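Local atomic coordinates of Non-reducing end beta-L-arabinofuranosidase (PDB entry 5MQO), a protein that probably hydrolyses glycosidic linkages in complex plant pectin, as a family GH127 glycoside hydrolase of the gut bacterium Bacteroides thetaiotaomicron. Residues Lys334-Gly339 with Gln372-Thr377; Ala343-Thr348 with Leu443-Glu448; Ser376-Glu381 with Asn431-Ser436. All coordinates share one frame; numbering follows the deposited sequence.

Interaction 1: Lys334-Gly339 with Gln372-Thr377; sequences KMYVTG and QLPNST
A type I beta turn, Tyr336 to Gly339, follows helix 317-333 of the GH127 catalytic domain, and its first residue sends a ring across to Leu373 and Pro374 in the loop that leads to helix 382-399. The turn is closed by Gly339 N bonding to Tyr336 O at 2.8 Å. The ring of Tyr336 leaves with CG beside the backbone N and anti to the carbonyl carbon (chi1 -69°), and this carries the phenol over to the other loop. Leu373 meets it from above: its CD2 methyl lies 4.0 Å from the centroid of the Tyr336 ring and only 9° off the normal, a CH-pi contact over the centre of the face. The same branch leans on the chain of the turn segment, with Leu373 CD2 3.9 Å from Lys334 C, while the other methyl, CD1, rests 3.9 Å from Met335 O. Elsewhere round the ring, Tyr336 touches Ala343, Ala378 and Asn380, so the buried phenol has neighbours from two further parts of the chain. A phenylalanine in place of Tyr336 could still offer its face to Leu373 but would probably leave the Pro374 carbonyl without its phenolic donor. That donor bond ends the reach of the side chain: Tyr336 OH gives its hydrogen to Pro374 O at 2.7 Å, in the carbonyl plane and on a lone pair, with a C=O...O angle of 139°. Beside it, Pro374 CD packs 3.4 Å from Tyr336 OH.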
ATOM      1  N   LYS A 334       7.735 -13.931   4.549  1.00 46.85           N
ATOM      2  CA  LYS A 334       6.580 -14.222   3.703  1.00 46.38           C
ATOM      3  C   LYS A 334       6.122 -13.081   2.787  1.00 47.42           C
ATOM      4  O   LYS A 334       4.951 -13.026   2.408  1.00 49.55           O
ATOM      5  CB  LYS A 334       5.421 -14.635   4.600  1.00 44.97           C
ATOM      6  CG  LYS A 334       5.670 -15.911   5.350  1.00 45.54           C
ATOM      7  CD  LYS A 334       4.421 -16.336   6.089  1.00 45.63           C
ATOM      8  CE  LYS A 334       4.730 -17.427   7.105  1.00 45.93           C
ATOM      9  NZ  LYS A 334       3.486 -17.730   7.862  1.00 47.06           N
ATOM     10  N   MET A 335       7.022 -12.172   2.425  1.00 47.64           N
ATOM     11  CA  MET A 335       6.641 -10.995   1.645  1.00 45.91           C
ATOM     12  C   MET A 335       7.504 -10.949   0.431  1.00 44.91           C
ATOM     13  O   MET A 335       8.723 -11.119   0.524  1.00 45.78           O
ATOM     14  CB  MET A 335       6.873  -9.738   2.447  1.00 46.60           C
ATOM     15  CG  MET A 335       6.574  -8.453   1.709  1.00 46.41           C
ATOM     16  SD  MET A 335       6.778  -7.038   2.792  1.00 49.08           S
ATOM     17  CE  MET A 335       8.539  -6.807   2.586  1.00 47.36           C
ATOM     18  N   TYR A 336       6.887 -10.686  -0.709  1.00 43.66           N
ATOM     19  CA  TYR A 336       7.667 -10.469  -1.918  1.00 45.51           C
ATOM     20  C   TYR A 336       8.454  -9.137  -1.835  1.00 46.39           C
ATOM     21  O   TYR A 336       8.065  -8.215  -1.113  1.00 48.41           O
ATOM     22  CB  TYR A 336       6.775 -10.531  -3.137  1.00 43.56           C
ATOM     23  CG  TYR A 336       6.275 -11.901  -3.381  1.00 44.09           C
ATOM     24  CD1 TYR A 336       5.097 -12.365  -2.801  1.00 45.82           C
ATOM     25  CD2 TYR A 336       6.968 -12.752  -4.213  1.00 45.55           C
ATOM     26  CE1 TYR A 336       4.622 -13.660  -3.059  1.00 46.25           C
ATOM     27  CE2 TYR A 336       6.527 -14.042  -4.470  1.00 46.00           C
ATOM     28  CZ  TYR A 336       5.351 -14.502  -3.904  1.00 46.69           C
ATOM     29  OH  TYR A 336       4.929 -15.796  -4.181  1.00 47.65           O
ATOM     30  N   VAL A 337       9.546  -9.046  -2.585  1.00 46.64           N
ATOM     31  CA  VAL A 337      10.411  -7.846  -2.611  1.00 46.24           C
ATOM     32  C   VAL A 337       9.711  -6.534  -3.016  1.00 46.07           C
ATOM     33  O   VAL A 337      10.194  -5.466  -2.700  1.00 47.92           O
ATOM     34  CB  VAL A 337      11.638  -8.109  -3.510  1.00 48.19           C
ATOM     35  CG1 VAL A 337      11.206  -8.188  -4.973  1.00 49.82           C
ATOM     36  CG2 VAL A 337      12.731  -7.060  -3.316  1.00 48.29           C
ATOM     37  N   THR A 338       8.571  -6.638  -3.692  1.00 47.03           N
ATOM     38  CA  THR A 338       7.680  -5.526  -4.014  1.00 46.02           C
ATOM     39  C   THR A 338       6.673  -5.151  -2.918  1.00 45.49           C
ATOM     40  O   THR A 338       5.834  -4.261  -3.115  1.00 43.29           O
ATOM     41  CB  THR A 338       6.844  -5.898  -5.259  1.00 47.43           C
ATOM     42  OG1 THR A 338       6.056  -7.067  -4.999  1.00 47.07           O
ATOM     43  CG2 THR A 338       7.740  -6.180  -6.445  1.00 48.94           C
ATOM     44  N   GLY A 339       6.730  -5.833  -1.776  1.00 47.12           N
ATOM     45  CA  GLY A 339       5.773  -5.611  -0.661  1.00 47.72           C
ATOM     46  C   GLY A 339       4.497  -6.443  -0.749  1.00 46.50           C
ATOM     47  O   GLY A 339       3.682  -6.432   0.165  1.00 43.59           O
ATOM     48  N   GLN A 372       8.483 -19.325   1.199  1.00 45.63           N
ATOM     49  CA  GLN A 372       7.894 -19.903  -0.007  1.00 47.10           C
ATOM     50  C   GLN A 372       7.425 -18.752  -0.884  1.00 46.88           C
ATOM     51  O   GLN A 372       6.314 -18.229  -0.704  1.00 45.73           O
ATOM     52  CB  GLN A 372       6.749 -20.864   0.322  1.00 48.36           C
ATOM     53  CG  GLN A 372       6.018 -21.413  -0.891  1.00 48.65           C
ATOM     54  CD  GLN A 372       4.868 -22.324  -0.529  1.00 50.52           C
ATOM     55  OE1 GLN A 372       4.291 -22.268   0.580  1.00 54.94           O
ATOM     56  NE2 GLN A 372       4.512 -23.178  -1.472  1.00 48.97           N
ATOM     57  N   LEU A 373       8.281 -18.342  -1.819  1.00 48.22           N
ATOM     58  CA  LEU A 373       8.030 -17.127  -2.610  1.00 49.79           C
ATOM     59  C   LEU A 373       8.111 -17.307  -4.121  1.00 49.74           C
ATOM     60  O   LEU A 373       8.850 -16.590  -4.778  1.00 54.35           O
ATOM     61  CB  LEU A 373       8.958 -16.004  -2.132  1.00 50.48           C
ATOM     62  CG  LEU A 373       8.745 -15.659  -0.644  1.00 51.94           C
ATOM     63  CD1 LEU A 373       9.903 -14.822  -0.104  1.00 52.76           C
ATOM     64  CD2 LEU A 373       7.401 -14.967  -0.420  1.00 52.03           C
ATOM     65  N   PRO A 374       7.302 -18.225  -4.687  1.00 50.91           N
ATOM     66  CA  PRO A 374       7.300 -18.450  -6.134  1.00 50.41           C
ATOM     67  C   PRO A 374       6.928 -17.200  -6.936  1.00 49.21           C
ATOM     68  O   PRO A 374       6.324 -16.289  -6.423  1.00 48.45           O
ATOM     69  CB  PRO A 374       6.193 -19.497  -6.301  1.00 50.25           C
ATOM     70  CG  PRO A 374       5.238 -19.199  -5.193  1.00 49.45           C
ATOM     71  CD  PRO A 374       6.184 -18.961  -4.051  1.00 50.65           C
ATOM     72  N   ASN A 375       7.242 -17.219  -8.209  1.00 48.28           N
ATOM     73  CA  ASN A 375       7.269 -16.036  -9.009  1.00 49.21           C
ATOM     74  C   ASN A 375       6.125 -16.037 -10.008  1.00 48.25           C
ATOM     75  O   ASN A 375       5.313 -15.106 -10.004  1.00 49.32           O
ATOM     76  CB  ASN A 375       8.612 -15.972  -9.735  1.00 51.82           C
ATOM     77  CG  ASN A 375       9.765 -15.602  -8.813  1.00 54.13           C
ATOM     78  OD1 ASN A 375      10.530 -16.457  -8.349  1.00 52.80           O
ATOM     79  ND2 ASN A 375       9.912 -14.305  -8.571  1.00 57.97           N
ATOM     80  N   SER A 376       6.089 -17.055 -10.874  1.00 46.50           N
ATOM     81  CA  SER A 376       5.027 -17.226 -11.863  1.00 45.74           C
ATOM     82  C   SER A 376       3.667 -17.389 -11.209  1.00 45.58           C
ATOM     83  O   SER A 376       2.680 -16.899 -11.751  1.00 50.14           O
ATOM     84  CB  SER A 376       5.260 -18.439 -12.778  1.00 45.91           C
ATOM     85  OG  SER A 376       6.503 -18.403 -13.467  1.00 48.21           O
ATOM     86  N   THR A 377       3.601 -18.065 -10.067  1.00 44.43           N
ATOM     87  CA  THR A 377       2.340 -18.290  -9.411  1.00 45.38           C
ATOM     88  C   THR A 377       2.119 -17.440  -8.163  1.00 45.99           C
ATOM     89  O   THR A 377       1.218 -17.743  -7.381  1.00 48.60           O
ATOM     90  CB  THR A 377       2.155 -19.781  -9.076  1.00 46.20           C
ATOM     91  OG1 THR A 377       3.229 -20.211  -8.247  1.00 46.93           O
ATOM     92  CG2 THR A 377       2.143 -20.624 -10.365  1.00 46.42           C
TER

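Interaction 2: Ala343-Thr348 with Leu443-Glu448; sequences ALYDGT and LRWPKE
Tyr345 lies against Leu443, whose CD2 methyl sits over the centre of the phenol face, 3.9 Å from the ring centroid, as a CH-pi contact. At the ring's edge, Lys447 NZ donates to Tyr345 OH at 2.8 Å; bends at its second and fourth torsions fold the lysine back to that point. Arg444 takes the other end of the residue. Its NH2 bonds to Tyr345 O at 3.0 Å from above the carbonyl plane, though the oxygen lies in the guanidinium plane, and Tyr345 CD2 stands over one guanidinium face with the two planes 54° apart. The neighbouring NH1 forms a salt bridge to Asp346, 3.0 Å from Asp346 OD2 on its syn side; a weak bond links Arg444 NH1 to Asp346 OD1 at 3.2 Å. One shell out, Lys447 NZ is steadied by Trp445 O at 3.0 Å and by Thr430, and His379 meets the Tyr345 ring edge-to-face. Together these join the corner before strand 347-349 to the loop that follows strand 434-435. Cationic nitrogens thus grip the buried tyrosine at both its hydroxyl and its carbonyl, whereas the Arg444-Asp346 charge pair, lying at the exposed end, is probably weakened by solvent.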
ATOM      1  N   ALA A 343       1.397 -15.793  -1.674  1.00 47.37           N
ATOM      2  CA  ALA A 343       2.095 -16.685  -2.574  1.00 48.25           C
ATOM      3  C   ALA A 343       1.259 -17.768  -3.226  1.00 50.40           C
ATOM      4  O   ALA A 343       1.722 -18.369  -4.198  1.00 53.56           O
ATOM      5  CB  ALA A 343       3.158 -17.392  -1.768  1.00 49.30           C
ATOM      6  N   LEU A 344       0.090 -18.094  -2.659  1.00 52.10           N
ATOM      7  CA  LEU A 344      -0.671 -19.296  -3.068  1.00 49.96           C
ATOM      8  C   LEU A 344      -2.017 -18.872  -3.564  1.00 51.53           C
ATOM      9  O   LEU A 344      -2.742 -18.179  -2.867  1.00 52.63           O
ATOM     10  CB  LEU A 344      -0.864 -20.297  -1.925  1.00 47.04           C
ATOM     11  CG  LEU A 344       0.348 -20.685  -1.070  1.00 46.65           C
ATOM     12  CD1 LEU A 344      -0.105 -21.339   0.221  1.00 46.03           C
ATOM     13  CD2 LEU A 344       1.331 -21.592  -1.785  1.00 45.73           C
ATOM     14  N   TYR A 345      -2.326 -19.288  -4.783  1.00 54.48           N
ATOM     15  CA  TYR A 345      -3.696 -19.296  -5.295  1.00 55.09           C
ATOM     16  C   TYR A 345      -4.511 -20.267  -4.418  1.00 53.99           C
ATOM     17  O   TYR A 345      -5.574 -19.904  -3.925  1.00 55.94           O
ATOM     18  CB  TYR A 345      -3.728 -19.746  -6.781  1.00 56.26           C
ATOM     19  CG  TYR A 345      -3.282 -18.688  -7.814  1.00 57.94           C
ATOM     20  CD1 TYR A 345      -1.976 -18.174  -7.839  1.00 56.86           C
ATOM     21  CD2 TYR A 345      -4.175 -18.218  -8.786  1.00 57.76           C
ATOM     22  CE1 TYR A 345      -1.600 -17.216  -8.777  1.00 57.80           C
ATOM     23  CE2 TYR A 345      -3.794 -17.277  -9.723  1.00 57.20           C
ATOM     24  CZ  TYR A 345      -2.513 -16.778  -9.717  1.00 56.67           C
ATOM     25  OH  TYR A 345      -2.156 -15.843 -10.648  1.00 55.21           O
ATOM     26  N   ASP A 346      -4.010 -21.489  -4.234  1.00 51.40           N
ATOM     27  CA  ASP A 346      -4.668 -22.509  -3.427  1.00 53.58           C
ATOM     28  C   ASP A 346      -3.613 -23.271  -2.661  1.00 54.42           C
ATOM     29  O   ASP A 346      -2.517 -23.407  -3.146  1.00 62.71           O
ATOM     30  CB  ASP A 346      -5.397 -23.534  -4.301  1.00 54.28           C
ATOM     31  CG  ASP A 346      -6.428 -22.918  -5.239  1.00 54.94           C
ATOM     32  OD1 ASP A 346      -7.472 -22.347  -4.820  1.00 55.76           O
ATOM     33  OD2 ASP A 346      -6.207 -23.067  -6.443  1.00 57.82           O
ATOM     34  N   GLY A 347      -3.932 -23.809  -1.497  1.00 53.45           N
ATOM     35  CA  GLY A 347      -2.986 -24.661  -0.785  1.00 53.07           C
ATOM     36  C   GLY A 347      -3.546 -25.201   0.520  1.00 55.45           C
ATOM     37  O   GLY A 347      -4.772 -25.191   0.748  1.00 56.59           O
ATOM     38  N   THR A 348      -2.646 -25.651   1.390  1.00 54.89           N
ATOM     39  CA  THR A 348      -3.025 -26.220   2.678  1.00 55.17           C
ATOM     40  C   THR A 348      -2.253 -25.544   3.805  1.00 54.05           C
ATOM     41  O   THR A 348      -1.111 -25.178   3.620  1.00 52.96           O
ATOM     42  CB  THR A 348      -2.757 -27.731   2.720  1.00 54.98           C
ATOM     43  OG1 THR A 348      -1.448 -27.997   2.209  1.00 56.73           O
ATOM     44  CG2 THR A 348      -3.738 -28.455   1.867  1.00 56.06           C
ATOM     45  N   LEU A 443      -3.371 -19.762 -15.164  1.00 55.86           N
ATOM     46  CA  LEU A 443      -3.790 -19.369 -13.823  1.00 57.17           C
ATOM     47  C   LEU A 443      -5.072 -18.554 -13.909  1.00 59.06           C
ATOM     48  O   LEU A 443      -5.314 -17.905 -14.927  1.00 63.58           O
ATOM     49  CB  LEU A 443      -2.691 -18.549 -13.129  1.00 59.33           C
ATOM     50  CG  LEU A 443      -1.413 -19.343 -12.738  1.00 61.38           C
ATOM     51  CD1 LEU A 443      -0.209 -18.423 -12.544  1.00 62.16           C
ATOM     52  CD2 LEU A 443      -1.604 -20.216 -11.497  1.00 60.08           C
ATOM     53  N   ARG A 444      -5.891 -18.607 -12.856  1.00 58.73           N
ATOM     54  CA  ARG A 444      -7.035 -17.715 -12.679  1.00 58.59           C
ATOM     55  C   ARG A 444      -6.619 -16.255 -12.821  1.00 62.25           C
ATOM     56  O   ARG A 444      -5.531 -15.869 -12.412  1.00 62.50           O
ATOM     57  CB  ARG A 444      -7.640 -17.829 -11.266  1.00 58.02           C
ATOM     58  CG  ARG A 444      -8.205 -19.177 -10.814  1.00 57.88           C
ATOM     59  CD  ARG A 444      -9.089 -19.033  -9.577  1.00 56.43           C
ATOM     60  NE  ARG A 444      -8.341 -18.756  -8.343  1.00 57.63           N
ATOM     61  CZ  ARG A 444      -7.861 -19.659  -7.477  1.00 58.05           C
ATOM     62  NH1 ARG A 444      -8.018 -20.965  -7.674  1.00 59.56           N
ATOM     63  NH2 ARG A 444      -7.203 -19.244  -6.398  1.00 56.12           N
ATOM     64  N   TRP A 445      -7.526 -15.437 -13.342  1.00 67.91           N
ATOM     65  CA  TRP A 445      -7.385 -13.969 -13.405  1.00 71.51           C
ATOM     66  C   TRP A 445      -6.482 -13.538 -14.556  1.00 72.43           C
ATOM     67  O   TRP A 445      -5.426 -14.133 -14.780  1.00 71.31           O
ATOM     68  CB  TRP A 445      -6.962 -13.318 -12.052  1.00 73.04           C
ATOM     69  CG  TRP A 445      -7.707 -13.899 -10.921  1.00 74.47           C
ATOM     70  CD1 TRP A 445      -7.187 -14.587  -9.863  1.00 74.97           C
ATOM     71  CD2 TRP A 445      -9.128 -13.942 -10.774  1.00 79.61           C
ATOM     72  NE1 TRP A 445      -8.199 -15.027  -9.035  1.00 77.41           N
ATOM     73  CE2 TRP A 445      -9.402 -14.650  -9.573  1.00 80.36           C
ATOM     74  CE3 TRP A 445     -10.206 -13.449 -11.537  1.00 83.54           C
ATOM     75  CZ2 TRP A 445     -10.714 -14.879  -9.113  1.00 82.40           C
ATOM     76  CZ3 TRP A 445     -11.519 -13.678 -11.080  1.00 85.13           C
ATOM     77  CH2 TRP A 445     -11.756 -14.388  -9.878  1.00 84.16           C
ATOM     78  N   PRO A 446      -6.913 -12.499 -15.304  1.00 73.72           N
ATOM     79  CA  PRO A 446      -6.119 -12.060 -16.454  1.00 72.77           C
ATOM     80  C   PRO A 446      -4.709 -11.590 -16.071  1.00 70.49           C
ATOM     81  O   PRO A 446      -4.469 -11.150 -14.934  1.00 70.41           O
ATOM     82  CB  PRO A 446      -6.954 -10.912 -17.042  1.00 73.04           C
ATOM     83  CG  PRO A 446      -7.796 -10.423 -15.906  1.00 73.92           C
ATOM     84  CD  PRO A 446      -8.093 -11.634 -15.079  1.00 72.40           C
ATOM     85  N   LYS A 447      -3.791 -11.716 -17.021  1.00 68.75           N
ATOM     86  CA  LYS A 447      -2.408 -11.323 -16.810  1.00 67.21           C
ATOM     87  C   LYS A 447      -2.004 -10.147 -17.687  1.00 66.22           C
ATOM     88  O   LYS A 447      -0.829  -9.809 -17.788  1.00 66.42           O
ATOM     89  CB  LYS A 447      -1.501 -12.541 -16.999  1.00 65.49           C
ATOM     90  CG  LYS A 447      -1.777 -13.684 -16.019  1.00 64.36           C
ATOM     91  CD  LYS A 447      -1.449 -13.301 -14.579  1.00 64.02           C
ATOM     92  CE  LYS A 447      -1.602 -14.453 -13.593  1.00 63.56           C
ATOM     93  NZ  LYS A 447      -2.989 -14.688 -13.094  1.00 63.51           N
ATOM     94  N   GLU A 448      -2.996  -9.507 -18.286  1.00 67.46           N
ATOM     95  CA  GLU A 448      -2.867  -8.168 -18.817  1.00 70.94           C
ATOM     96  C   GLU A 448      -3.909  -7.349 -18.097  1.00 70.14           C
ATOM     97  O   GLU A 448      -4.981  -7.868 -17.778  1.00 73.23           O
ATOM     98  CB  GLU A 448      -3.141  -8.187 -20.301  1.00 75.48           C
ATOM     99  CG  GLU A 448      -2.102  -8.986 -21.073  1.00 80.53           C
ATOM    100  CD  GLU A 448      -2.264  -8.856 -22.583  1.00 86.54           C
ATOM    101  OE1 GLU A 448      -2.385  -9.908 -23.264  1.00 88.59           O
ATOM    102  OE2 GLU A 448      -2.276  -7.697 -23.086  1.00 90.12           O
TER

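Interaction 3: Ser376-Glu381 with Asn431-Ser436; sequences STAHNE and NPLRIS
Residues Ser376 to Glu381 run almost exactly antiparallel to Asn431-Arg434, 175° apart end to end, with CA atoms 4.6 Å apart at Ser376 and Arg434. Regular strand pairing is absent: Asn431 N bonds to His379 O at 3.2 Å, and toward the other end Ser376 CA makes a nearly straight CA-H...O contact of 3.6 Å to Arg434 O. Between them Asn380 takes a left-handed backbone conformation (phi 48°, psi 49°) just before Glu381, the N-cap of helix 382-399. The side chains then cross-link the two segments. Asn431 ND2 reaches Asn380 O at 2.9 Å, nearly along the C=O axis and in the amide plane, and Asn380 ND2 returns a weak bond of 3.3 Å to Asn431 O. Leu433 CD1 packs 4.2 Å from Ala378 CB and also touches Asn380 ND2, and the aliphatic part of Arg434 passes Ser376 OG, its CG 3.7 Å away, before the guanidinium goes on to Thr691. Further partners hold the same groups: Asn431 ND2 also bonds to Thr382 and OD1 to Ser418, while the backbone O of Asn380 accepts a bond from Asn385. With both ends of its buried amide engaged, Asn431 is likely to be fixed in rotation, tying the start of helix 382-399 to this chain.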
ATOM      1  N   SER A 376       6.089 -17.055 -10.874  1.00 46.50           N
ATOM      2  CA  SER A 376       5.027 -17.226 -11.863  1.00 45.74           C
ATOM      3  C   SER A 376       3.667 -17.389 -11.209  1.00 45.58           C
ATOM      4  O   SER A 376       2.680 -16.899 -11.751  1.00 50.14           O
ATOM      5  CB  SER A 376       5.260 -18.439 -12.778  1.00 45.91           C
ATOM      6  OG  SER A 376       6.503 -18.403 -13.467  1.00 48.21           O
ATOM      7  N   THR A 377       3.601 -18.065 -10.067  1.00 44.43           N
ATOM      8  CA  THR A 377       2.340 -18.290  -9.411  1.00 45.38           C
ATOM      9  C   THR A 377       2.119 -17.440  -8.163  1.00 45.99           C
ATOM     10  O   THR A 377       1.218 -17.743  -7.381  1.00 48.60           O
ATOM     11  CB  THR A 377       2.155 -19.781  -9.076  1.00 46.20           C
ATOM     12  OG1 THR A 377       3.229 -20.211  -8.247  1.00 46.93           O
ATOM     13  CG2 THR A 377       2.143 -20.624 -10.365  1.00 46.42           C
ATOM     14  N   ALA A 378       2.888 -16.373  -7.969  1.00 46.90           N
ATOM     15  CA  ALA A 378       2.583 -15.405  -6.892  1.00 48.31           C
ATOM     16  C   ALA A 378       1.214 -14.817  -7.142  1.00 50.40           C
ATOM     17  O   ALA A 378       0.932 -14.364  -8.251  1.00 52.21           O
ATOM     18  CB  ALA A 378       3.602 -14.290  -6.847  1.00 48.10           C
ATOM     19  N   HIS A 379       0.350 -14.880  -6.137  1.00 52.73           N
ATOM     20  CA  HIS A 379      -1.025 -14.374  -6.259  1.00 53.69           C
ATOM     21  C   HIS A 379      -0.977 -12.858  -6.118  1.00 51.55           C
ATOM     22  O   HIS A 379      -1.230 -12.162  -7.086  1.00 50.09           O
ATOM     23  CB  HIS A 379      -1.948 -15.026  -5.225  1.00 55.93           C
ATOM     24  CG  HIS A 379      -3.390 -14.694  -5.405  1.00 58.67           C
ATOM     25  ND1 HIS A 379      -4.220 -15.420  -6.227  1.00 63.28           N
ATOM     26  CD2 HIS A 379      -4.157 -13.726  -4.858  1.00 60.13           C
ATOM     27  CE1 HIS A 379      -5.440 -14.904  -6.186  1.00 64.49           C
ATOM     28  NE2 HIS A 379      -5.426 -13.874  -5.359  1.00 62.23           N
ATOM     29  N   ASN A 380      -0.600 -12.359  -4.942  1.00 50.23           N
ATOM     30  CA  ASN A 380      -0.403 -10.919  -4.712  1.00 50.83           C
ATOM     31  C   ASN A 380      -1.543 -10.030  -5.213  1.00 51.64           C
ATOM     32  O   ASN A 380      -1.368  -9.037  -5.925  1.00 51.45           O
ATOM     33  CB  ASN A 380       0.903 -10.511  -5.330  1.00 52.16           C
ATOM     34  CG  ASN A 380       2.073 -11.197  -4.684  1.00 54.55           C
ATOM     35  OD1 ASN A 380       1.995 -11.650  -3.530  1.00 56.63           O
ATOM     36  ND2 ASN A 380       3.186 -11.264  -5.415  1.00 55.71           N
ATOM     37  N   GLU A 381      -2.732 -10.439  -4.825  1.00 52.92           N
ATOM     38  CA  GLU A 381      -3.943  -9.665  -4.981  1.00 51.52           C
ATOM     39  C   GLU A 381      -3.702  -8.209  -4.531  1.00 50.02           C
ATOM     40  O   GLU A 381      -3.198  -7.974  -3.432  1.00 47.82           O
ATOM     41  CB  GLU A 381      -5.014 -10.359  -4.145  1.00 51.99           C
ATOM     42  CG  GLU A 381      -6.251  -9.562  -3.887  1.00 54.66           C
ATOM     43  CD  GLU A 381      -7.405 -10.438  -3.501  1.00 55.86           C
ATOM     44  OE1 GLU A 381      -7.179 -11.505  -2.834  1.00 54.15           O
ATOM     45  OE2 GLU A 381      -8.525 -10.020  -3.881  1.00 58.12           O
ATOM     46  N   ASN A 431      -0.748  -9.732  -9.114  1.00 51.87           N
ATOM     47  CA  ASN A 431       0.513  -9.058  -9.370  1.00 51.09           C
ATOM     48  C   ASN A 431       1.684 -10.057  -9.359  1.00 49.64           C
ATOM     49  O   ASN A 431       2.491 -10.068  -8.420  1.00 48.81           O
ATOM     50  CB  ASN A 431       0.748  -7.990  -8.323  1.00 50.84           C
ATOM     51  CG  ASN A 431      -0.155  -6.825  -8.508  1.00 51.89           C
ATOM     52  OD1 ASN A 431       0.120  -5.928  -9.305  1.00 54.61           O
ATOM     53  ND2 ASN A 431      -1.247  -6.831  -7.796  1.00 52.32           N
ATOM     54  N   PRO A 432       1.808 -10.862 -10.424  1.00 47.02           N
ATOM     55  CA  PRO A 432       2.883 -11.836 -10.470  1.00 46.95           C
ATOM     56  C   PRO A 432       4.263 -11.192 -10.580  1.00 46.07           C
ATOM     57  O   PRO A 432       4.371 -10.041 -10.987  1.00 44.29           O
ATOM     58  CB  PRO A 432       2.557 -12.648 -11.744  1.00 46.18           C
ATOM     59  CG  PRO A 432       1.876 -11.692 -12.636  1.00 46.60           C
ATOM     60  CD  PRO A 432       1.177 -10.690 -11.748  1.00 47.52           C
ATOM     61  N   LEU A 433       5.298 -11.957 -10.235  1.00 46.77           N
ATOM     62  CA  LEU A 433       6.682 -11.535 -10.449  1.00 46.96           C
ATOM     63  C   LEU A 433       7.358 -12.192 -11.638  1.00 47.90           C
ATOM     64  O   LEU A 433       8.570 -12.092 -11.775  1.00 50.15           O
ATOM     65  CB  LEU A 433       7.483 -11.811  -9.190  1.00 47.70           C
ATOM     66  CG  LEU A 433       7.360 -10.736  -8.100  1.00 48.58           C
ATOM     67  CD1 LEU A 433       6.055 -10.906  -7.290  1.00 48.26           C
ATOM     68  CD2 LEU A 433       8.635 -10.764  -7.230  1.00 47.48           C
ATOM     69  N   ARG A 434       6.585 -12.885 -12.470  1.00 49.31           N
ATOM     70  CA  ARG A 434       7.078 -13.553 -13.674  1.00 51.70           C
ATOM     71  C   ARG A 434       5.920 -13.949 -14.607  1.00 53.56           C
ATOM     72  O   ARG A 434       4.901 -14.518 -14.156  1.00 56.29           O
ATOM     73  CB  ARG A 434       7.915 -14.827 -13.338  1.00 51.62           C
ATOM     74  CG  ARG A 434       8.601 -15.487 -14.537  1.00 50.64           C
ATOM     75  CD  ARG A 434       9.805 -16.359 -14.206  1.00 51.08           C
ATOM     76  NE  ARG A 434      10.764 -15.765 -13.256  1.00 53.26           N
ATOM     77  CZ  ARG A 434      11.530 -16.446 -12.371  1.00 56.26           C
ATOM     78  NH1 ARG A 434      11.503 -17.789 -12.250  1.00 58.42           N
ATOM     79  NH2 ARG A 434      12.343 -15.771 -11.565  1.00 56.70           N
ATOM     80  N   ILE A 435       6.080 -13.645 -15.895  1.00 53.71           N
ATOM     81  CA  ILE A 435       5.261 -14.247 -16.943  1.00 55.07           C
ATOM     82  C   ILE A 435       6.200 -14.992 -17.865  1.00 52.68           C
ATOM     83  O   ILE A 435       7.109 -14.399 -18.419  1.00 53.09           O
ATOM     84  CB  ILE A 435       4.495 -13.191 -17.788  1.00 57.19           C
ATOM     85  CG1 ILE A 435       3.595 -12.313 -16.904  1.00 58.78           C
ATOM     86  CG2 ILE A 435       3.684 -13.863 -18.895  1.00 57.38           C
ATOM     87  CD1 ILE A 435       2.359 -13.004 -16.371  1.00 60.05           C
ATOM     88  N   SER A 436       5.947 -16.274 -18.054  1.00 52.08           N
ATOM     89  CA  SER A 436       6.658 -17.065 -19.043  1.00 54.26           C
ATOM     90  C   SER A 436       5.668 -17.593 -20.052  1.00 54.24           C
ATOM     91  O   SER A 436       4.706 -18.233 -19.676  1.00 56.12           O
ATOM     92  CB  SER A 436       7.344 -18.238 -18.351  1.00 55.10           C
ATOM     93  OG  SER A 436       7.707 -19.249 -19.280  1.00 58.37           O
TER

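Overall arrangement
From the N terminus, the chain leaves helix 317-333 through 334-339, turns the corner at 343-348, makes the small hairpin of strands 347-349 and 361-364, and returns at 372-377, where interaction 1 closes the first loop. It continues directly into 376-381, sharing Ser376 and Thr377 with interaction 3, which closes a second loop holding helices 382-399 and 402-416. Interaction 2 spans from the corner to 443-448; it crosses interaction 1 and encloses interaction 3. The three meet physically: Tyr345 CE1 lies 3.2 Å from Thr377 O, and Tyr336 CD2 3.7 Å from Leu433 CD1. Strand 434-435 pairs with strand 690-697, joining this catalytic-domain cluster to the C-terminal beta region.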